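PDB 4ZXH: Abbfa_003403 from Acinetobacter baumannii, which is a four-domain nonribosomal peptide synthetase whose condensation, adenylation, peptidyl carrier and thioesterase domains probably select, activate, join and release building blocks of a peptide product. Local coordinates for residues A[744-748]-A[885-889]; A[909-915]-A[938-944]. One frame throughout, in Å; residues are numbered along the deposited sequence.

Contact 1 of 2, residues A[744-748]-A[885-889]; sequences LDTIL and NVLKQ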
loop_
_atom_site.group_PDB
_atom_site.type_symbol
_atom_site.label_atom_id
_atom_site.label_comp_id
_atom_site.label_asym_id
_atom_site.label_seq_id
_atom_site.Cartn_x
_atom_site.Cartn_y
_atom_site.Cartn_z
ATOM N N LEU A 744 10.000 0.018 18.954
ATOM C CA LEU A 744 11.197 0.445 18.257
ATOM C C LEU A 744 10.979 0.233 16.761
ATOM O O LEU A 744 10.827 -0.906 16.300
ATOM C CB LEU A 744 12.424 -0.322 18.752
ATOM C CG LEU A 744 13.764 -0.040 18.071
ATOM C CD1 LEU A 744 14.129 1.409 18.217
ATOM C CD2 LEU A 744 14.842 -0.896 18.689
ATOM N N ASP A 745 10.922 1.331 16.013
ATOM C CA ASP A 745 10.744 1.261 14.566
ATOM C C ASP A 745 12.087 1.022 13.894
ATOM O O ASP A 745 13.136 1.331 14.460
ATOM C CB ASP A 745 10.079 2.535 14.010
ATOM C CG ASP A 745 10.758 3.817 14.476
ATOM O OD1 ASP A 745 11.006 3.968 15.695
ATOM O OD2 ASP A 745 11.085 4.661 13.617
ATOM N N THR A 746 12.051 0.472 12.686
ATOM C CA THR A 746 13.274 0.087 11.993
ATOM C C THR A 746 14.191 1.283 11.710
ATOM O O THR A 746 15.414 1.164 11.819
ATOM C CB THR A 746 12.944 -0.638 10.682
ATOM O OG1 THR A 746 11.969 0.123 9.976
ATOM C CG2 THR A 746 12.339 -2.006 10.972
ATOM N N ILE A 747 13.607 2.432 11.373
ATOM C CA ILE A 747 14.407 3.620 11.073
ATOM C C ILE A 747 15.256 4.055 12.271
ATOM O O ILE A 747 16.446 4.328 12.122
ATOM C CB ILE A 747 13.541 4.824 10.639
ATOM C CG1 ILE A 747 12.522 4.423 9.564
ATOM C CG2 ILE A 747 14.438 5.980 10.167
ATOM C CD1 ILE A 747 13.122 4.075 8.222
ATOM N N LEU A 748 14.650 4.130 13.454
ATOM C CA LEU A 748 15.406 4.521 14.645
ATOM C C LEU A 748 16.458 3.475 14.962
ATOM O O LEU A 748 17.547 3.784 15.442
ATOM C CB LEU A 748 14.487 4.718 15.848
ATOM C CG LEU A 748 15.194 5.018 17.175
ATOM C CD1 LEU A 748 16.078 6.251 17.069
ATOM C CD2 LEU A 748 14.198 5.172 18.310
ATOM N N ASN A 885 6.897 4.292 8.711
ATOM C CA ASN A 885 8.229 4.063 8.165
ATOM C C ASN A 885 8.419 4.671 6.779
ATOM O O ASN A 885 9.479 5.256 6.499
ATOM C CB ASN A 885 8.544 2.567 8.128
ATOM C CG ASN A 885 8.956 2.020 9.497
ATOM O OD1 ASN A 885 9.550 2.734 10.317
ATOM N ND2 ASN A 885 8.630 0.758 9.754
ATOM N N VAL A 886 7.407 4.558 5.916
ATOM C CA VAL A 886 7.538 5.119 4.573
ATOM C C VAL A 886 7.616 6.655 4.651
ATOM O O VAL A 886 8.436 7.278 3.972
ATOM C CB VAL A 886 6.381 4.691 3.631
ATOM C CG1 VAL A 886 6.447 5.467 2.347
ATOM C CG2 VAL A 886 6.458 3.211 3.314
ATOM N N LEU A 887 6.782 7.260 5.493
ATOM C CA LEU A 887 6.828 8.703 5.685
ATOM C C LEU A 887 8.195 9.177 6.201
ATOM O O LEU A 887 8.745 10.148 5.704
ATOM C CB LEU A 887 5.727 9.130 6.647
ATOM C CG LEU A 887 4.322 9.236 6.063
ATOM C CD1 LEU A 887 3.279 9.306 7.177
ATOM C CD2 LEU A 887 4.214 10.447 5.180
ATOM N N LYS A 888 8.753 8.488 7.190
ATOM C CA LYS A 888 10.031 8.910 7.759
ATOM C C LYS A 888 11.181 8.865 6.750
ATOM O O LYS A 888 12.235 9.455 6.967
ATOM C CB LYS A 888 10.391 8.046 8.963
ATOM C CG LYS A 888 9.492 8.229 10.177
ATOM C CD LYS A 888 9.976 7.321 11.320
ATOM C CE LYS A 888 9.342 7.651 12.662
ATOM N NZ LYS A 888 8.150 6.830 13.016
ATOM N N GLN A 889 10.980 8.172 5.642
ATOM C CA GLN A 889 12.055 7.993 4.666
ATOM C C GLN A 889 12.096 9.132 3.647
ATOM O O GLN A 889 13.045 9.236 2.857
ATOM C CB GLN A 889 11.918 6.639 3.956
ATOM C CG GLN A 889 12.532 5.484 4.729
ATOM C CD GLN A 889 12.242 4.119 4.113
ATOM O OE1 GLN A 889 11.352 3.966 3.267
ATOM N NE2 GLN A 889 13.008 3.119 4.535
#

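Contact 2 of 2, residues A[909-915]-A[938-944]; sequences KLVAYVT and PSAFIRL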
loop_
_atom_site.group_PDB
_atom_site.type_symbol
_atom_site.label_atom_id
_atom_site.label_comp_id
_atom_site.label_asym_id
_atom_site.label_seq_id
_atom_site.Cartn_x
_atom_site.Cartn_y
_atom_site.Cartn_z
ATOM N N LYS A 909 -11.091 6.473 8.627
ATOM C CA LYS A 909 -10.087 7.002 7.717
ATOM C C LYS A 909 -8.750 7.178 8.428
ATOM O O LYS A 909 -8.696 7.370 9.647
ATOM C CB LYS A 909 -10.534 8.340 7.131
ATOM C CG LYS A 909 -11.623 8.290 6.070
ATOM C CD LYS A 909 -11.989 9.736 5.684
ATOM C CE LYS A 909 -13.021 9.854 4.563
ATOM N NZ LYS A 909 -12.509 9.387 3.240
ATOM N N LEU A 910 -7.677 7.110 7.647
ATOM C CA LEU A 910 -6.308 7.294 8.118
ATOM C C LEU A 910 -5.879 8.748 8.108
ATOM O O LEU A 910 -6.156 9.457 7.142
ATOM C CB LEU A 910 -5.355 6.496 7.239
ATOM C CG LEU A 910 -5.481 4.997 7.404
ATOM C CD1 LEU A 910 -4.649 4.311 6.335
ATOM C CD2 LEU A 910 -4.984 4.657 8.764
ATOM N N VAL A 911 -5.180 9.168 9.170
ATOM C CA VAL A 911 -4.604 10.520 9.321
ATOM C C VAL A 911 -3.107 10.446 9.531
ATOM O O VAL A 911 -2.629 9.669 10.368
ATOM C CB VAL A 911 -5.175 11.262 10.541
ATOM C CG1 VAL A 911 -4.820 12.745 10.496
ATOM C CG2 VAL A 911 -6.651 11.069 10.612
ATOM N N ALA A 912 -2.354 11.265 8.818
ATOM C CA ALA A 912 -0.915 11.293 9.036
ATOM C C ALA A 912 -0.475 12.622 9.612
ATOM O O ALA A 912 -0.673 13.669 8.987
ATOM C CB ALA A 912 -0.172 11.014 7.737
ATOM N N TYR A 913 0.113 12.584 10.804
ATOM C CA TYR A 913 0.740 13.775 11.397
ATOM C C TYR A 913 2.254 13.753 11.119
ATOM O O TYR A 913 2.900 12.696 11.262
ATOM C CB TYR A 913 0.473 13.844 12.906
ATOM C CG TYR A 913 -0.985 13.749 13.295
ATOM C CD1 TYR A 913 -1.746 14.901 13.527
ATOM C CD2 TYR A 913 -1.599 12.523 13.433
ATOM C CE1 TYR A 913 -3.092 14.826 13.878
ATOM C CE2 TYR A 913 -2.939 12.426 13.782
ATOM C CZ TYR A 913 -3.682 13.580 14.005
ATOM O OH TYR A 913 -5.014 13.471 14.348
ATOM N N VAL A 914 2.823 14.886 10.697
ATOM C CA VAL A 914 4.258 14.918 10.394
ATOM C C VAL A 914 4.957 16.163 10.946
ATOM O O VAL A 914 4.336 17.222 11.071
ATOM C CB VAL A 914 4.509 14.833 8.877
ATOM C CG1 VAL A 914 4.071 13.465 8.337
ATOM C CG2 VAL A 914 3.775 15.942 8.162
ATOM N N THR A 915 6.239 16.019 11.300
ATOM C CA THR A 915 7.096 17.165 11.675
ATOM C C THR A 915 8.326 17.179 10.808
ATOM O O THR A 915 8.774 16.131 10.361
ATOM C CB THR A 915 7.604 17.131 13.139
ATOM O OG1 THR A 915 8.197 15.851 13.405
ATOM C CG2 THR A 915 6.512 17.354 14.108
ATOM N N PRO A 938 -2.978 7.590 3.512
ATOM C CA PRO A 938 -3.799 8.435 4.392
ATOM C C PRO A 938 -4.710 9.378 3.634
ATOM O O PRO A 938 -4.359 9.841 2.550
ATOM C CB PRO A 938 -2.758 9.216 5.198
ATOM C CG PRO A 938 -1.599 8.306 5.255
ATOM C CD PRO A 938 -1.559 7.647 3.891
ATOM N N SER A 939 -5.876 9.646 4.208
ATOM C CA SER A 939 -6.830 10.583 3.627
ATOM C C SER A 939 -6.568 12.023 4.087
ATOM O O SER A 939 -7.166 12.944 3.546
ATOM C CB SER A 939 -8.259 10.195 3.991
ATOM O OG SER A 939 -8.448 8.801 3.881
ATOM N N ALA A 940 -5.688 12.211 5.078
ATOM C CA ALA A 940 -5.390 13.547 5.608
ATOM C C ALA A 940 -3.961 13.671 6.150
ATOM O O ALA A 940 -3.410 12.737 6.725
ATOM C CB ALA A 940 -6.391 13.922 6.681
ATOM N N PHE A 941 -3.371 14.841 5.935
ATOM C CA PHE A 941 -2.000 15.135 6.340
ATOM C C PHE A 941 -2.006 16.427 7.125
ATOM O O PHE A 941 -2.552 17.425 6.678
ATOM C CB PHE A 941 -1.080 15.256 5.125
ATOM C CG PHE A 941 -0.919 13.970 4.360
ATOM C CD1 PHE A 941 0.209 13.175 4.541
ATOM C CD2 PHE A 941 -1.903 13.549 3.464
ATOM C CE1 PHE A 941 0.358 11.976 3.833
ATOM C CE2 PHE A 941 -1.767 12.347 2.758
ATOM C CZ PHE A 941 -0.634 11.559 2.942
ATOM N N ILE A 942 -1.420 16.395 8.309
ATOM C CA ILE A 942 -1.386 17.550 9.182
ATOM C C ILE A 942 0.056 17.787 9.616
ATOM O O ILE A 942 0.716 16.862 10.100
ATOM C CB ILE A 942 -2.288 17.335 10.417
ATOM C CG1 ILE A 942 -3.732 17.120 9.990
ATOM C CG2 ILE A 942 -2.215 18.510 11.375
ATOM C CD1 ILE A 942 -4.607 16.689 11.140
ATOM N N ARG A 943 0.559 19.006 9.437
ATOM C CA ARG A 943 1.887 19.333 9.955
ATOM C C ARG A 943 1.801 19.828 11.389
ATOM O O ARG A 943 0.909 20.585 11.745
ATOM C CB ARG A 943 2.578 20.369 9.084
ATOM C CG ARG A 943 4.068 20.539 9.349
ATOM C CD ARG A 943 4.640 21.497 8.332
ATOM N NE ARG A 943 6.051 21.839 8.507
ATOM C CZ ARG A 943 6.712 22.638 7.664
ATOM N NH1 ARG A 943 6.080 23.164 6.616
ATOM N NH2 ARG A 943 7.994 22.923 7.860
ATOM N N LEU A 944 2.715 19.353 12.218
ATOM C CA LEU A 944 2.811 19.808 13.594
ATOM C C LEU A 944 4.248 20.242 13.837
ATOM O O LEU A 944 5.168 19.748 13.190
ATOM C CB LEU A 944 2.405 18.702 14.579
ATOM C CG LEU A 944 0.963 18.189 14.533
ATOM C CD1 LEU A 944 0.740 17.017 15.490
ATOM C CD2 LEU A 944 -0.024 19.292 14.810
#

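Contact 1 of 2, residues A[744-748]-A[885-889]
Asp745 and Lys888 supply the one charged pairing between residues 744-748 and 885-889, and it is a long salt bridge, with OD2 of Asp745 3.7 Å from NZ of Lys888. The two side chains meet at about a right angle, the carboxylate lying against the last methylenes of the lysine as well, with Asp745 OD2 3.6 Å from Lys888 CE. A bend at the last torsion, chi4 96°, turns the ammonium out of line with the otherwise extended chain; Asp895 of strand 893-903 is a second, weak and long partner for it. Asp745 is also the N-cap residue of its helix.

Polar but unbonded is the meeting of Thr746 and Asn885: OG1 of Thr746 stands 3.4 Å from ND2 of Asn885, but the N-H is not aimed at the oxygen.

Ile747 supplies van der Waals contact against two amide side chains. Its CG1 passes 3.5 Å from OD1 of Asn885, the two side chains running antiparallel alongside one another, while its CD1 reaches CG and NE2 of Gln889, both at 3.8 Å.

This small surface contact sets the start of helix 746-753 against the end of helix 880-888. Behind it, Leu748 packs on helix 718-725, and Leu887 on helix 921-931 and strand 893-903.

Contact 2 of 2, residues A[909-915]-A[938-944]
Tyr913 and Ile942 run next to each other on neighbouring parallel strands, the two ends of a beta-alpha-beta crossover in which helix 921-931 links strand 907-916 to strand 940-943. Both side chains leave the same face of the sheet, and CE1 of the Tyr913 ring comes within 3.6 Å of CD1 of Ile942. The isoleucine gets there with CG1 beside its backbone N (chi1 -61°) and the next torsion extended (chi2 171°), which carries CD1 on to Val911 CG1 as well, 4.0 Å away. Leu944 approaches the same ring from farther along the chain, its CD1 3.8 Å from Tyr913 CD1. The phenol is fixed from outside the pair: its OH is hydrogen-bonded to the carbonyl of Pro961, and Phe960 meets the ring edge-to-face.

On the other face of the sheet, Ala912 CB touches both CG of Pro938 and CD1 of Phe941 in the opposite segment, each at 3.9 Å. Helices cover this side, with Phe941 packing on Ile921, Lys925 and Leu928 of helix 921-931, and Leu910 on Leu880 and Ile883 of helix 880-888.

The axes of strands 909-915 and 940-943, at 23° to each other, belong to a regular parallel ladder in which Ala912 and Val914 each use both N and O across the gap. At its entrance the pattern is less even: Leu910 O takes a bent bond from Ser939 N and a weak one from Ala940 N. Farther in, Ala912 N meets Ala940 O at 2.8 Å, with an N-H...O angle of 171°.

In the fold
Along the chain, both segments of contact 1 come before those of contact 2, and the centres of the two contacts lie about 16 Å apart. Contact 1 joins the two parts of the adenylation domain, the AMP-binding region and its C-terminal region; contact 2 lies wholly within the latter. Helix 880-888 links them: while its end faces helix 746-753, Leu887 turns to the sheet, its CD1 3.9 Å from CB of Ala912. That sheet has three strands, 893-903, 907-916 and 940-943, with 907-916 in the middle. In adenylating enzymes of this family the C-terminal subdomain swings between catalytic states, so the sparse contact 1 probably belongs to one conformation, whereas contact 2 would travel with the subdomain.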